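PDB 2CSU: 457aa long hypothetical protein from Pyrococcus horikoshii, which is of unknown function but resembles the succinyl-CoA ligase-like proteins, joining a Rossmann-type CoA-binding domain to a flavodoxin-like domain and a ligase-CoA domain. Local coordinates for residues A[151-156]-A[195-200]; A[203-208]-A[284-289]. All coordinates share one frame; numbering follows the deposited sequence.

Contact 1 (A[151-156]-A[195-200]); sequences NVAFIS and EYLADT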
loop_
_atom_site.group_PDB
_atom_site.type_symbol
_atom_site.label_atom_id
_atom_site.label_comp_id
_atom_site.label_asym_id
_atom_site.label_seq_id
_atom_site.Cartn_x
_atom_site.Cartn_y
_atom_site.Cartn_z
ATOM N N ASN A 151 7.023 -16.871 -7.210
ATOM C CA ASN A 151 7.144 -18.180 -6.576
ATOM C C ASN A 151 6.151 -18.380 -5.419
ATOM O O ASN A 151 6.304 -19.265 -4.582
ATOM C CB ASN A 151 8.584 -18.350 -6.086
ATOM C CG ASN A 151 9.533 -18.379 -7.257
ATOM O OD1 ASN A 151 10.000 -17.348 -7.739
ATOM N ND2 ASN A 151 9.866 -19.603 -7.693
ATOM N N VAL A 152 5.134 -17.489 -5.355
ATOM C CA VAL A 152 4.055 -17.700 -4.398
ATOM C C VAL A 152 2.802 -18.285 -5.064
ATOM O O VAL A 152 2.253 -17.732 -6.006
ATOM C CB VAL A 152 3.696 -16.371 -3.750
ATOM C CG1 VAL A 152 2.346 -16.511 -3.050
ATOM C CG2 VAL A 152 4.751 -15.990 -2.728
ATOM N N ALA A 153 2.337 -19.440 -4.609
ATOM C CA ALA A 153 1.148 -20.054 -5.176
ATOM C C ALA A 153 -0.020 -19.476 -4.390
ATOM O O ALA A 153 -0.065 -19.590 -3.163
ATOM C CB ALA A 153 1.214 -21.565 -5.014
ATOM N N PHE A 154 -0.965 -18.859 -5.084
ATOM C CA PHE A 154 -2.094 -18.241 -4.401
ATOM C C PHE A 154 -3.423 -18.928 -4.698
ATOM O O PHE A 154 -3.820 -19.062 -5.855
ATOM C CB PHE A 154 -2.149 -16.751 -4.785
ATOM C CG PHE A 154 -3.344 -16.004 -4.244
ATOM C CD1 PHE A 154 -3.768 -16.171 -2.923
ATOM C CD2 PHE A 154 -4.004 -15.077 -5.043
ATOM C CE1 PHE A 154 -4.833 -15.416 -2.405
ATOM C CE2 PHE A 154 -5.065 -14.319 -4.538
ATOM C CZ PHE A 154 -5.477 -14.493 -3.208
ATOM N N ILE A 155 -4.085 -19.390 -3.640
ATOM C CA ILE A 155 -5.385 -20.051 -3.750
ATOM C C ILE A 155 -6.445 -19.171 -3.096
ATOM O O ILE A 155 -6.401 -18.898 -1.893
ATOM C CB ILE A 155 -5.409 -21.420 -3.037
ATOM C CG1 ILE A 155 -4.335 -22.342 -3.615
ATOM C CG2 ILE A 155 -6.789 -22.073 -3.218
ATOM C CD1 ILE A 155 -4.238 -23.699 -2.902
ATOM N N SER A 156 -7.407 -18.729 -3.885
ATOM C CA SER A 156 -8.437 -17.879 -3.328
ATOM C C SER A 156 -9.845 -18.422 -3.486
ATOM O O SER A 156 -10.251 -18.847 -4.570
ATOM C CB SER A 156 -8.356 -16.480 -3.929
ATOM O OG SER A 156 -9.445 -15.708 -3.469
ATOM N N GLU A 195 -1.535 -30.591 -1.196
ATOM C CA GLU A 195 -0.767 -31.822 -1.339
ATOM C C GLU A 195 0.072 -31.734 -2.611
ATOM O O GLU A 195 1.256 -32.048 -2.611
ATOM C CB GLU A 195 -1.688 -33.051 -1.398
ATOM C CG GLU A 195 -2.228 -33.493 -0.030
ATOM C CD GLU A 195 -3.204 -34.666 -0.113
ATOM O OE1 GLU A 195 -4.150 -34.611 -0.932
ATOM O OE2 GLU A 195 -3.025 -35.641 0.648
ATOM N N TYR A 196 -0.539 -31.299 -3.703
ATOM C CA TYR A 196 0.199 -31.186 -4.954
ATOM C C TYR A 196 1.326 -30.133 -4.893
ATOM O O TYR A 196 2.456 -30.394 -5.312
ATOM C CB TYR A 196 -0.769 -30.849 -6.079
ATOM C CG TYR A 196 -0.115 -30.251 -7.297
ATOM C CD1 TYR A 196 0.594 -31.047 -8.202
ATOM C CD2 TYR A 196 -0.209 -28.883 -7.551
ATOM C CE1 TYR A 196 1.186 -30.493 -9.333
ATOM C CE2 TYR A 196 0.382 -28.319 -8.675
ATOM C CZ TYR A 196 1.076 -29.129 -9.560
ATOM O OH TYR A 196 1.671 -28.567 -10.663
ATOM N N LEU A 197 1.003 -28.952 -4.369
ATOM C CA LEU A 197 1.954 -27.851 -4.269
ATOM C C LEU A 197 3.107 -28.129 -3.320
ATOM O O LEU A 197 4.158 -27.496 -3.402
ATOM C CB LEU A 197 1.220 -26.575 -3.839
ATOM C CG LEU A 197 0.275 -25.945 -4.866
ATOM C CD1 LEU A 197 -0.583 -24.878 -4.204
ATOM C CD2 LEU A 197 1.100 -25.335 -6.000
ATOM N N ALA A 198 2.913 -29.075 -2.410
ATOM C CA ALA A 198 3.960 -29.415 -1.464
ATOM C C ALA A 198 5.240 -29.886 -2.160
ATOM O O ALA A 198 6.330 -29.719 -1.614
ATOM C CB ALA A 198 3.468 -30.502 -0.504
ATOM N N ASP A 199 5.117 -30.452 -3.360
ATOM C CA ASP A 199 6.292 -30.977 -4.057
ATOM C C ASP A 199 6.835 -30.262 -5.290
ATOM O O ASP A 199 7.920 -30.600 -5.771
ATOM C CB ASP A 199 6.066 -32.453 -4.405
ATOM C CG ASP A 199 5.968 -33.320 -3.172
ATOM O OD1 ASP A 199 6.773 -33.103 -2.240
ATOM O OD2 ASP A 199 5.089 -34.206 -3.132
ATOM N N THR A 200 6.110 -29.290 -5.821
ATOM C CA THR A 200 6.637 -28.587 -6.980
ATOM C C THR A 200 7.880 -27.821 -6.523
ATOM O O THR A 200 8.157 -27.730 -5.330
ATOM C CB THR A 200 5.616 -27.581 -7.547
ATOM O OG1 THR A 200 5.011 -26.862 -6.467
ATOM C CG2 THR A 200 4.543 -28.297 -8.352
#

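Contact 2 (A[203-208]-A[284-289]); sequences DKAIAL and RAFSQP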
loop_
_atom_site.group_PDB
_atom_site.type_symbol
_atom_site.label_atom_id
_atom_site.label_comp_id
_atom_site.label_asym_id
_atom_site.label_seq_id
_atom_site.Cartn_x
_atom_site.Cartn_y
_atom_site.Cartn_z
ATOM N N ASP A 203 6.878 -23.347 -6.649
ATOM C CA ASP A 203 6.101 -22.793 -5.546
ATOM C C ASP A 203 6.875 -22.855 -4.228
ATOM O O ASP A 203 7.008 -23.895 -3.594
ATOM C CB ASP A 203 4.798 -23.586 -5.431
ATOM C CG ASP A 203 4.111 -23.621 -6.788
ATOM O OD1 ASP A 203 3.579 -22.585 -7.189
ATOM O OD2 ASP A 203 4.125 -24.668 -7.430
ATOM N N LYS A 204 7.437 -21.695 -3.842
ATOM C CA LYS A 204 8.205 -21.641 -2.604
ATOM C C LYS A 204 7.292 -21.484 -1.384
ATOM O O LYS A 204 7.631 -21.837 -0.262
ATOM C CB LYS A 204 9.169 -20.458 -2.692
ATOM C CG LYS A 204 10.495 -20.840 -3.355
ATOM C CD LYS A 204 11.265 -19.620 -3.867
ATOM C CE LYS A 204 12.177 -19.956 -5.053
ATOM N NZ LYS A 204 13.431 -19.216 -4.937
ATOM N N ALA A 205 6.109 -20.893 -1.636
ATOM C CA ALA A 205 5.152 -20.702 -0.552
ATOM C C ALA A 205 3.709 -20.734 -1.062
ATOM O O ALA A 205 3.427 -20.572 -2.242
ATOM C CB ALA A 205 5.440 -19.351 0.102
ATOM N N ILE A 206 2.780 -20.997 -0.122
ATOM C CA ILE A 206 1.368 -21.024 -0.484
ATOM C C ILE A 206 0.568 -19.978 0.295
ATOM O O ILE A 206 0.633 -19.891 1.514
ATOM C CB ILE A 206 0.822 -22.421 -0.185
ATOM C CG1 ILE A 206 1.706 -23.488 -0.836
ATOM C CG2 ILE A 206 -0.595 -22.562 -0.770
ATOM C CD1 ILE A 206 1.427 -24.889 -0.289
ATOM N N ALA A 207 -0.158 -19.131 -0.424
ATOM C CA ALA A 207 -0.953 -18.087 0.200
ATOM C C ALA A 207 -2.395 -18.526 0.027
ATOM O O ALA A 207 -2.770 -19.001 -1.048
ATOM C CB ALA A 207 -0.714 -16.743 -0.494
ATOM N N LEU A 208 -3.197 -18.391 1.081
ATOM C CA LEU A 208 -4.589 -18.811 0.998
ATOM C C LEU A 208 -5.571 -17.739 1.437
ATOM O O LEU A 208 -5.337 -17.055 2.426
ATOM C CB LEU A 208 -4.832 -20.050 1.880
ATOM C CG LEU A 208 -4.113 -21.392 1.673
ATOM C CD1 LEU A 208 -4.561 -22.368 2.769
ATOM C CD2 LEU A 208 -4.441 -21.970 0.303
ATOM N N ARG A 284 5.834 -13.999 0.207
ATOM C CA ARG A 284 6.874 -13.835 -0.800
ATOM C C ARG A 284 8.233 -13.552 -0.158
ATOM O O ARG A 284 9.181 -13.129 -0.808
ATOM C CB ARG A 284 6.477 -12.671 -1.710
ATOM C CG ARG A 284 6.599 -11.318 -1.010
ATOM C CD ARG A 284 6.782 -10.168 -2.008
ATOM N NE ARG A 284 6.217 -8.926 -1.472
ATOM C CZ ARG A 284 6.932 -7.799 -1.641
ATOM N NH1 ARG A 284 8.093 -7.837 -2.273
ATOM N NH2 ARG A 284 6.461 -6.641 -1.170
ATOM N N ALA A 285 8.292 -13.789 1.165
ATOM C CA ALA A 285 9.557 -13.611 1.867
ATOM C C ALA A 285 10.381 -14.896 1.854
ATOM O O ALA A 285 11.524 -14.946 2.290
ATOM C CB ALA A 285 9.252 -13.211 3.311
ATOM N N PHE A 286 9.742 -15.975 1.366
ATOM C CA PHE A 286 10.451 -17.248 1.343
ATOM C C PHE A 286 11.290 -17.401 0.071
ATOM O O PHE A 286 11.572 -18.500 -0.391
ATOM C CB PHE A 286 9.417 -18.372 1.421
ATOM C CG PHE A 286 8.784 -18.387 2.783
ATOM C CD1 PHE A 286 9.440 -19.011 3.838
ATOM C CD2 PHE A 286 7.548 -17.793 2.978
ATOM C CE1 PHE A 286 8.850 -19.038 5.094
ATOM C CE2 PHE A 286 6.965 -17.824 4.243
ATOM C CZ PHE A 286 7.612 -18.444 5.304
ATOM N N SER A 287 11.653 -16.241 -0.506
ATOM C CA SER A 287 12.661 -16.248 -1.558
ATOM C C SER A 287 14.058 -16.249 -0.937
ATOM O O SER A 287 15.082 -16.369 -1.602
ATOM C CB SER A 287 12.467 -14.994 -2.413
ATOM O OG SER A 287 13.465 -14.028 -2.075
ATOM N N GLN A 288 14.067 -16.059 0.398
ATOM C CA GLN A 288 15.318 -16.080 1.145
ATOM C C GLN A 288 15.391 -17.310 2.053
ATOM O O GLN A 288 14.435 -18.055 2.218
ATOM C CB GLN A 288 15.383 -14.809 1.996
ATOM C CG GLN A 288 15.404 -13.537 1.147
ATOM C CD GLN A 288 16.836 -13.167 0.842
ATOM O OE1 GLN A 288 17.716 -13.169 1.687
ATOM N NE2 GLN A 288 17.048 -12.833 -0.446
ATOM N N PRO A 289 16.590 -17.533 2.620
ATOM C CA PRO A 289 16.810 -18.657 3.520
ATOM C C PRO A 289 16.042 -18.481 4.831
ATOM O O PRO A 289 15.847 -17.377 5.323
ATOM C CB PRO A 289 18.309 -18.745 3.804
ATOM C CG PRO A 289 18.964 -17.847 2.757
ATOM C CD PRO A 289 17.817 -16.769 2.474
#

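Contact 1 (A[151-156]-A[195-200])
Leu-197 of helix 190-197 rests its forked end on the face of strand 152-156 that carries Ala-153 and Ile-155, two residues apart. Both methyls of the fork straddle the small side chain of Ala-153: CD1 and CD2 of Leu-197 each lie 3.9 Å from Ala-153 CB. CD1 has a second neighbour, because Ile-155 and Leu-197 reach toward each other tip to tip, with Ile-155 CD1 4.1 Å from Leu-197 CD1. A chi1 of -58° sets Ile-155 CG1 beside the backbone N, and chi2 of 177° extends the chain from there, carrying CD1 out to the helix. The backbones stay well apart, 7.9 Å between the CA atoms of Ala-153 and Leu-197, a separation bridged by these side chains. Around them, Leu-197 also touches Ile-206 of the neighbouring strand, and Ile-155 touches Phe-190 and Leu-193, earlier in the same helix. Phe-154 points from the other side of the strand and meets the ring of Phe-176. Every group that touches is a buried hydrocarbon, so the helix is held on the sheet here by apolar, non-directional packing, without a polar bond between the two segments.

Contact 2 (A[203-208]-A[284-289])
Lys-204 lies along the backbone carbonyl of Phe-286, and its aliphatic chain can be followed past that oxygen atom by atom. CB and CG of Lys-204 each stand 3.9 Å from Phe-286 O. Lys-204 CD comes slightly closer to Phe-286 O, at 3.7 Å, and also passes Ser-287 CA. With chi1 at -87°, CG sits beside the backbone N of Lys-204, and the next two torsions are extended, which keeps the methylenes running past the loop; the chain then bends at chi4 (-141°) before NZ. These are van der Waals contacts of methylenes, in a part of the interface where Lys-204 is exposed. Deeper in, the next residue supplies the buried half: Ala-205 CB lies 3.9 Å from CD2 of Phe-286, approaching the ring obliquely. That ring also touches Pro-231 in a loop and Gln-447 of helix 434-450, while Arg-284, directed away from the strand, forms a salt bridge with Glu-424 and a cation-pi contact with Tyr-431. The contact thus joins residues 204-205, at the start of strand 205-210, to the segment after helix 276-283. Strand 205-210 itself runs among the parallel strands of an alpha/beta, flavodoxin-like domain.

Overall arrangement
From the N terminus, the chain first builds a five-stranded parallel sheet and later reaches strand 152-156, passes through helix 159-171 and strand 175-181, and returns with helix 190-197 to close contact 1. A short loop then leads into strand 205-210, where contact 2 opens; it closes only after 75 further residues, at 284-289. The two loops are therefore in series, neither nested nor crossed. They adjoin in space, their centres about 9 Å apart, because strands 152-156 and 205-210 are parallel neighbours: Ala-153 O and Ala-207 N are 2.8 Å apart, a probable hydrogen bond. Contact 1 seats a helix on this sheet, whereas contact 2 ties the sheet to the connection toward strand 295-300.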